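Local coordinates for protein transcription anti-terminator antagonist UpxZ (PDB 4EPZ) that probably antagonises transcription anti-termination, and so takes part in regulating capsular polysaccharide synthesis in Bacteroides uniformis, at residues K80-K83 / K84-L88; S134-D138 / E139-I143. One frame throughout, in Å; residues are numbered along the deposited sequence.

Contact 1 (K80-K83 / K84-L88); sequences KERK and KQVIL
The carboxylate of Glu-81 turns its oxygens to the end of Lys-84, whose CE stands off to one side of the carboxylate plane with NZ less displaced. OE2 lies 3.4 Å from Lys-84 CE and pairs with Lys-84 NZ at 3.5 Å in a long salt bridge, an i to i+3 pair along one face of an alpha-helix. A bend in Glu-81 at chi2 (-55°) and one in Lys-84 at chi3 (-72°) bring the two chains side by side, pointing the same way. Water 1 closes the triangle, giving a hydrogen to Glu-81 OE1 and accepting one from Lys-84 NZ at 2.9 Å. The other flat group, the guanidinium of Arg-82, meets Val-86 CG2 obliquely through NH1 at 3.9 Å, while its NH2 forms a salt bridge with Asp-79. Beneath these pairs run ordinary alpha-helical bonds, such as Lys-84 N to Lys-80 O at 2.8 Å, and Ile-87 packs CG1 onto Lys-83 O at 3.3 Å. Lys-83 NZ forms a salt bridge with Asp-46 on helix 32-49. Lys-84 NZ also bridges to Glu-114, tying helix 80-92 to helix 102-115; its two carboxylate partners probably offset the positive charges of the lysine and of the calcium ion bound about 4 Å from its side chain.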
ATOM      1  N   LYS A  80      -5.432  14.592  -0.041  1.00 23.55           N
ATOM      2  CA  LYS A  80      -4.975  13.197  -0.053  1.00 21.34           C
ATOM      3  C   LYS A  80      -3.451  13.080   0.162  1.00 22.78           C
ATOM      4  O   LYS A  80      -3.003  12.199   0.925  1.00 21.71           O
ATOM      5  CB  LYS A  80      -5.384  12.530  -1.371  1.00 23.82           C
ATOM      6  CG  LYS A  80      -5.327  11.011  -1.290  1.00 27.14           C
ATOM      7  CD  LYS A  80      -6.146  10.361  -2.411  1.00 29.16           C
ATOM      8  CE  LYS A  80      -5.416  10.375  -3.725  1.00 26.67           C
ATOM      9  NZ  LYS A  80      -6.154   9.593  -4.769  1.00 22.63           N
ATOM     10  N   GLU A  81      -2.653  13.966  -0.474  1.00 21.66           N
ATOM     11  CA  GLU A  81      -1.189  13.911  -0.295  1.00 20.76           C
ATOM     12  C   GLU A  81      -0.813  14.157   1.173  1.00 22.88           C
ATOM     13  O   GLU A  81       0.027  13.435   1.727  1.00 21.25           O
ATOM     14  CB  GLU A  81      -0.469  14.900  -1.215  1.00 22.62           C
ATOM     15  CG  GLU A  81      -0.584  14.513  -2.688  1.00 33.68           C
ATOM     16  CD  GLU A  81      -0.127  13.113  -3.059  1.00 49.25           C
ATOM     17  OE1 GLU A  81       0.971  12.704  -2.614  1.00 31.02           O
ATOM     18  OE2 GLU A  81      -0.893  12.407  -3.754  1.00 45.48           O
ATOM     19  N   ARG A  82      -1.450  15.155   1.812  1.00 21.11           N
ATOM     20  CA  ARG A  82      -1.193  15.412   3.234  1.00 20.42           C
ATOM     21  C   ARG A  82      -1.564  14.148   4.061  1.00 20.92           C
ATOM     22  O   ARG A  82      -0.796  13.731   4.934  1.00 19.29           O
ATOM     23  CB  ARG A  82      -2.016  16.611   3.712  1.00 19.76           C
ATOM     24  CG  ARG A  82      -1.731  16.980   5.186  1.00 22.78           C
ATOM     25  CD  ARG A  82      -2.730  17.984   5.751  1.00 28.29           C
ATOM     26  NE  ARG A  82      -4.081  17.422   5.831  1.00 26.32           N
ATOM     27  CZ  ARG A  82      -4.510  16.577   6.765  1.00 41.68           C
ATOM     28  NH1 ARG A  82      -3.713  16.223   7.769  1.00 27.84           N
ATOM     29  NH2 ARG A  82      -5.748  16.098   6.717  1.00 26.45           N
ATOM     30  N   LYS A  83      -2.757  13.551   3.807  1.00 18.37           N
ATOM     31  CA  LYS A  83      -3.188  12.341   4.534  1.00 17.69           C
ATOM     32  C   LYS A  83      -2.202  11.163   4.320  1.00 19.45           C
ATOM     33  O   LYS A  83      -1.931  10.416   5.266  1.00 17.89           O
ATOM     34  CB  LYS A  83      -4.612  11.913   4.136  1.00 20.31           C
ATOM     35  CG  LYS A  83      -5.712  12.895   4.550  1.00 22.69           C
ATOM     36  CD  LYS A  83      -7.063  12.284   4.120  1.00 25.40           C
ATOM     37  CE  LYS A  83      -8.236  13.196   4.354  1.00 43.44           C
ATOM     38  NZ  LYS A  83      -9.333  12.876   3.407  1.00 51.06           N
ATOM     39  N   LYS A  84      -1.634  11.011   3.104  1.00 16.03           N
ATOM     40  CA  LYS A  84      -0.678   9.930   2.868  1.00 17.89           C
ATOM     41  C   LYS A  84       0.564  10.109   3.738  1.00 19.13           C
ATOM     42  O   LYS A  84       1.068   9.132   4.280  1.00 19.15           O
ATOM     43  CB  LYS A  84      -0.301   9.812   1.394  1.00 18.93           C
ATOM     44  CG  LYS A  84      -1.458   9.218   0.609  1.00 20.95           C
ATOM     45  CD  LYS A  84      -1.014   8.612  -0.700  1.00 34.54           C
ATOM     46  CE  LYS A  84      -0.628   9.643  -1.719  1.00 34.21           C
ATOM     47  NZ  LYS A  84      -0.238   8.998  -3.013  1.00 39.37           N
ATOM     48  N   GLN A  85       0.999  11.355   3.962  1.00 17.49           N
ATOM     49  CA  GLN A  85       2.169  11.594   4.812  1.00 16.56           C
ATOM     50  C   GLN A  85       1.851  11.274   6.253  1.00 20.07           C
ATOM     51  O   GLN A  85       2.701  10.718   6.944  1.00 17.32           O
ATOM     52  CB  GLN A  85       2.697  13.015   4.661  1.00 18.40           C
ATOM     53  CG  GLN A  85       3.229  13.206   3.217  1.00 26.56           C
ATOM     54  CD  GLN A  85       4.277  14.254   3.243  1.00 43.32           C
ATOM     55  OE1 GLN A  85       4.041  15.360   3.717  1.00 35.97           O
ATOM     56  NE2 GLN A  85       5.476  13.901   2.849  1.00 33.49           N
ATOM     57  N   VAL A  86       0.609  11.578   6.724  1.00 16.34           N
ATOM     58  CA  VAL A  86       0.217  11.155   8.086  1.00 16.55           C
ATOM     59  C   VAL A  86       0.357   9.612   8.215  1.00 18.09           C
ATOM     60  O   VAL A  86       0.868   9.104   9.216  1.00 16.24           O
ATOM     61  CB  VAL A  86      -1.230  11.638   8.413  1.00 19.60           C
ATOM     62  CG1 VAL A  86      -1.713  11.076   9.766  1.00 18.25           C
ATOM     63  CG2 VAL A  86      -1.312  13.175   8.375  1.00 19.75           C
ATOM     64  N   ILE A  87      -0.110   8.865   7.206  1.00 14.71           N
ATOM     65  CA  ILE A  87      -0.065   7.406   7.198  1.00 14.91           C
ATOM     66  C   ILE A  87       1.365   6.918   7.164  1.00 16.51           C
ATOM     67  O   ILE A  87       1.740   6.003   7.936  1.00 16.32           O
ATOM     68  CB  ILE A  87      -0.888   6.874   5.994  1.00 16.45           C
ATOM     69  CG1 ILE A  87      -2.366   7.243   6.179  1.00 17.91           C
ATOM     70  CG2 ILE A  87      -0.729   5.355   5.904  1.00 17.04           C
ATOM     71  CD1 ILE A  87      -3.099   7.298   4.804  1.00 20.43           C
ATOM     72  N   LEU A  88       2.190   7.508   6.294  1.00 14.98           N
ATOM     73  CA  LEU A  88       3.598   7.138   6.241  1.00 15.52           C
ATOM     74  C   LEU A  88       4.287   7.325   7.599  1.00 16.44           C
ATOM     75  O   LEU A  88       5.042   6.446   8.037  1.00 16.56           O
ATOM     76  CB  LEU A  88       4.328   7.953   5.177  1.00 16.42           C
ATOM     77  CG  LEU A  88       4.011   7.551   3.762  1.00 20.59           C
ATOM     78  CD1 LEU A  88       4.396   8.682   2.804  1.00 22.23           C
ATOM     79  CD2 LEU A  88       4.684   6.207   3.362  1.00 24.59           C
TER
HETATM   80  O   HOH W   1       2.146  10.560  -3.260  1.00 32.72           O

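Contact 2 (S134-D138 / E139-I143); sequences SDLTD and EQKEI
Thr-137 and Gln-140 exchange two hydrogen bonds where the loop enters helix 138-152. Gln-140 N gives its hydrogen to Thr-137 OG1 at 3.0 Å (159°), and Thr-137 N returns one to Gln-140 OE1 at 3.1 Å. The second bond is straight at its hydrogen, yet the donor stands well above the amide carbonyl plane. Thr-137 OG1 lies between its own backbone N and carbonyl carbon (chi1 75°), which points it at the amide of the first turn. Backbone-to-backbone bonds begin the helix proper, Lys-141 N to Thr-137 O at 2.9 Å and Glu-142 N to Asp-138 O. Glu-142 OE1 is hydrogen-bonded to His-17 NE2. The Thr-137 and Gln-140 pair is a capping box with Thr-137 as N-cap, and glutamine supplies the side-chain acceptor. One water-mediated bond extends it: water 2 donates to Gln-140 OE1 at 2.7 Å and to Asp-135 O, so OE1 is gripped by two donors, water 2 and Thr-137 N. Among van der Waals contacts, Gln-140 CG lies 3.1 Å from Thr-137 OG1, a close approach that accompanies the capping bond, and Thr-137 CG2 rests by Gln-140 CD. Leu-136 CB touches Lys-141 CG at 3.8 Å, and both Leu-136 and Gln-140 touch Trp-131. As for charge, Asp-138 and Glu-139 place carboxylates on the first turn, where they probably interact favourably with the helix dipole.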
ATOM      1  N   SER A 134      12.134 -21.265  -5.594  1.00 31.90           N
ATOM      2  CA  SER A 134      11.528 -22.436  -6.231  0.50 32.98           C
ATOM      3  C   SER A 134      10.035 -22.599  -5.896  1.00 36.34           C
ATOM      4  O   SER A 134       9.362 -23.421  -6.517  1.00 37.36           O
ATOM      5  CB  SER A 134      12.299 -23.699  -5.869  0.50 37.22           C
ATOM      6  OG  SER A 134      13.541 -23.696  -6.552  0.50 43.61           O
ATOM      7  N   ASP A 135       9.489 -21.779  -4.963  1.00 31.57           N
ATOM      8  CA  ASP A 135       8.069 -21.880  -4.585  1.00 30.46           C
ATOM      9  C   ASP A 135       7.574 -20.571  -3.979  1.00 31.07           C
ATOM     10  O   ASP A 135       7.206 -20.499  -2.809  1.00 30.31           O
ATOM     11  CB  ASP A 135       7.825 -23.066  -3.608  1.00 32.27           C
ATOM     12  CG  ASP A 135       6.385 -23.557  -3.486  1.00 41.55           C
ATOM     13  OD1 ASP A 135       5.522 -23.099  -4.280  1.00 44.22           O
ATOM     14  OD2 ASP A 135       6.127 -24.433  -2.628  1.00 41.91           O
ATOM     15  N   LEU A 136       7.574 -19.533  -4.781  1.00 28.22           N
ATOM     16  CA  LEU A 136       7.066 -18.253  -4.305  1.00 26.11           C
ATOM     17  C   LEU A 136       5.553 -18.317  -4.340  1.00 29.60           C
ATOM     18  O   LEU A 136       4.993 -18.863  -5.308  1.00 31.77           O
ATOM     19  CB  LEU A 136       7.577 -17.105  -5.195  1.00 25.85           C
ATOM     20  CG  LEU A 136       9.070 -16.822  -5.241  1.00 28.90           C
ATOM     21  CD1 LEU A 136       9.418 -15.938  -6.457  1.00 29.38           C
ATOM     22  CD2 LEU A 136       9.567 -16.213  -3.947  1.00 25.73           C
ATOM     23  N   THR A 137       4.887 -17.769  -3.317  1.00 23.51           N
ATOM     24  CA  THR A 137       3.424 -17.682  -3.285  1.00 23.67           C
ATOM     25  C   THR A 137       2.945 -16.687  -4.355  1.00 27.54           C
ATOM     26  O   THR A 137       3.737 -15.843  -4.794  1.00 25.67           O
ATOM     27  CB  THR A 137       2.919 -17.267  -1.900  1.00 25.47           C
ATOM     28  OG1 THR A 137       3.175 -15.870  -1.734  1.00 24.09           O
ATOM     29  CG2 THR A 137       3.564 -18.078  -0.742  1.00 27.15           C
ATOM     30  N   ASP A 138       1.655 -16.751  -4.746  1.00 25.95           N
ATOM     31  CA  ASP A 138       1.094 -15.783  -5.710  1.00 25.63           C
ATOM     32  C   ASP A 138       1.275 -14.316  -5.199  1.00 27.03           C
ATOM     33  O   ASP A 138       1.640 -13.433  -5.983  1.00 25.47           O
ATOM     34  CB  ASP A 138      -0.406 -16.079  -5.932  1.00 27.79           C
ATOM     35  CG  ASP A 138      -0.694 -17.349  -6.726  1.00 35.14           C
ATOM     36  OD1 ASP A 138       0.283 -18.050  -7.113  1.00 34.36           O
ATOM     37  OD2 ASP A 138      -1.893 -17.621  -7.004  1.00 40.04           O
ATOM     38  N   GLU A 139       1.067 -14.073  -3.882  1.00 22.29           N
ATOM     39  CA  GLU A 139       1.202 -12.731  -3.289  1.00 21.43           C
ATOM     40  C   GLU A 139       2.660 -12.262  -3.266  1.00 23.08           C
ATOM     41  O   GLU A 139       2.919 -11.072  -3.436  1.00 20.77           O
ATOM     42  CB  GLU A 139       0.627 -12.687  -1.850  1.00 22.39           C
ATOM     43  CG  GLU A 139      -0.890 -12.849  -1.768  1.00 27.40           C
ATOM     44  CD  GLU A 139      -1.470 -14.190  -2.189  1.00 37.32           C
ATOM     45  OE1 GLU A 139      -0.743 -15.212  -2.109  1.00 27.07           O
ATOM     46  OE2 GLU A 139      -2.640 -14.207  -2.645  1.00 28.33           O
ATOM     47  N   GLN A 140       3.597 -13.183  -2.993  1.00 20.67           N
ATOM     48  CA  GLN A 140       5.030 -12.872  -3.011  1.00 19.01           C
ATOM     49  C   GLN A 140       5.431 -12.483  -4.430  1.00 22.09           C
ATOM     50  O   GLN A 140       6.092 -11.466  -4.617  1.00 19.50           O
ATOM     51  CB  GLN A 140       5.842 -14.087  -2.539  1.00 18.71           C
ATOM     52  CG  GLN A 140       5.686 -14.267  -1.041  1.00 19.02           C
ATOM     53  CD  GLN A 140       6.332 -15.529  -0.523  1.00 21.54           C
ATOM     54  OE1 GLN A 140       6.757 -16.428  -1.266  1.00 21.74           O
ATOM     55  NE2 GLN A 140       6.303 -15.655   0.800  1.00 21.31           N
ATOM     56  N   LYS A 141       4.961 -13.247  -5.441  1.00 20.88           N
ATOM     57  CA  LYS A 141       5.288 -12.896  -6.836  1.00 21.41           C
ATOM     58  C   LYS A 141       4.749 -11.504  -7.184  1.00 23.78           C
ATOM     59  O   LYS A 141       5.462 -10.721  -7.800  1.00 24.25           O
ATOM     60  CB  LYS A 141       4.735 -13.937  -7.813  1.00 23.49           C
ATOM     61  CG  LYS A 141       5.475 -15.255  -7.771  1.00 26.08           C
ATOM     62  CD  LYS A 141       4.709 -16.277  -8.618  1.00 33.20           C
ATOM     63  CE  LYS A 141       5.382 -17.618  -8.574  1.00 40.91           C
ATOM     64  NZ  LYS A 141       4.617 -18.624  -9.357  1.00 53.12           N
ATOM     65  N   GLU A 142       3.508 -11.191  -6.786  1.00 20.91           N
ATOM     66  CA  GLU A 142       2.881  -9.906  -7.076  1.00 21.32           C
ATOM     67  C   GLU A 142       3.618  -8.738  -6.423  1.00 22.22           C
ATOM     68  O   GLU A 142       3.828  -7.731  -7.089  1.00 23.22           O
ATOM     69  CB  GLU A 142       1.432  -9.868  -6.596  1.00 23.34           C
ATOM     70  CG  GLU A 142       0.446 -10.652  -7.450  1.00 35.79           C
ATOM     71  CD  GLU A 142      -1.003 -10.314  -7.139  1.00 63.87           C
ATOM     72  OE1 GLU A 142      -1.250  -9.236  -6.544  1.00 56.00           O
ATOM     73  OE2 GLU A 142      -1.894 -11.117  -7.503  1.00 53.25           O
ATOM     74  N   ILE A 143       3.989  -8.876  -5.127  1.00 17.18           N
ATOM     75  CA  ILE A 143       4.613  -7.750  -4.411  1.00 15.90           C
ATOM     76  C   ILE A 143       6.039  -7.540  -4.967  1.00 19.92           C
ATOM     77  O   ILE A 143       6.474  -6.393  -5.063  1.00 19.79           O
ATOM     78  CB  ILE A 143       4.573  -7.901  -2.874  1.00 17.57           C
ATOM     79  CG1 ILE A 143       4.858  -6.535  -2.164  1.00 16.82           C
ATOM     80  CG2 ILE A 143       5.499  -9.032  -2.377  1.00 19.17           C
ATOM     81  CD1 ILE A 143       3.733  -5.434  -2.535  1.00 17.51           C
TER
HETATM   82  O   HOH W   2       8.378 -18.552  -0.851  1.00 28.85           O

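Following the chain from the N terminus, helices 5-20, 32-49 and 56-72 precede contact 1, which forms within the first turns of helix 80-92. After helices 102-115 and 118-129 comes contact 2, where a loop gives way to the final long helix, 138-152. Both are local and in series, so neither closes a long loop and they neither nest nor cross. Their centres are 29 Å apart, on opposite sides of the chain's centre, with nearest atoms about 13 Å apart. Helix 102-115 touches both neighbourhoods: Leu-88 packs near its end, on Glu-114 and Thr-115, while Ile-143 packs on Met-105 and Thr-109 earlier along it.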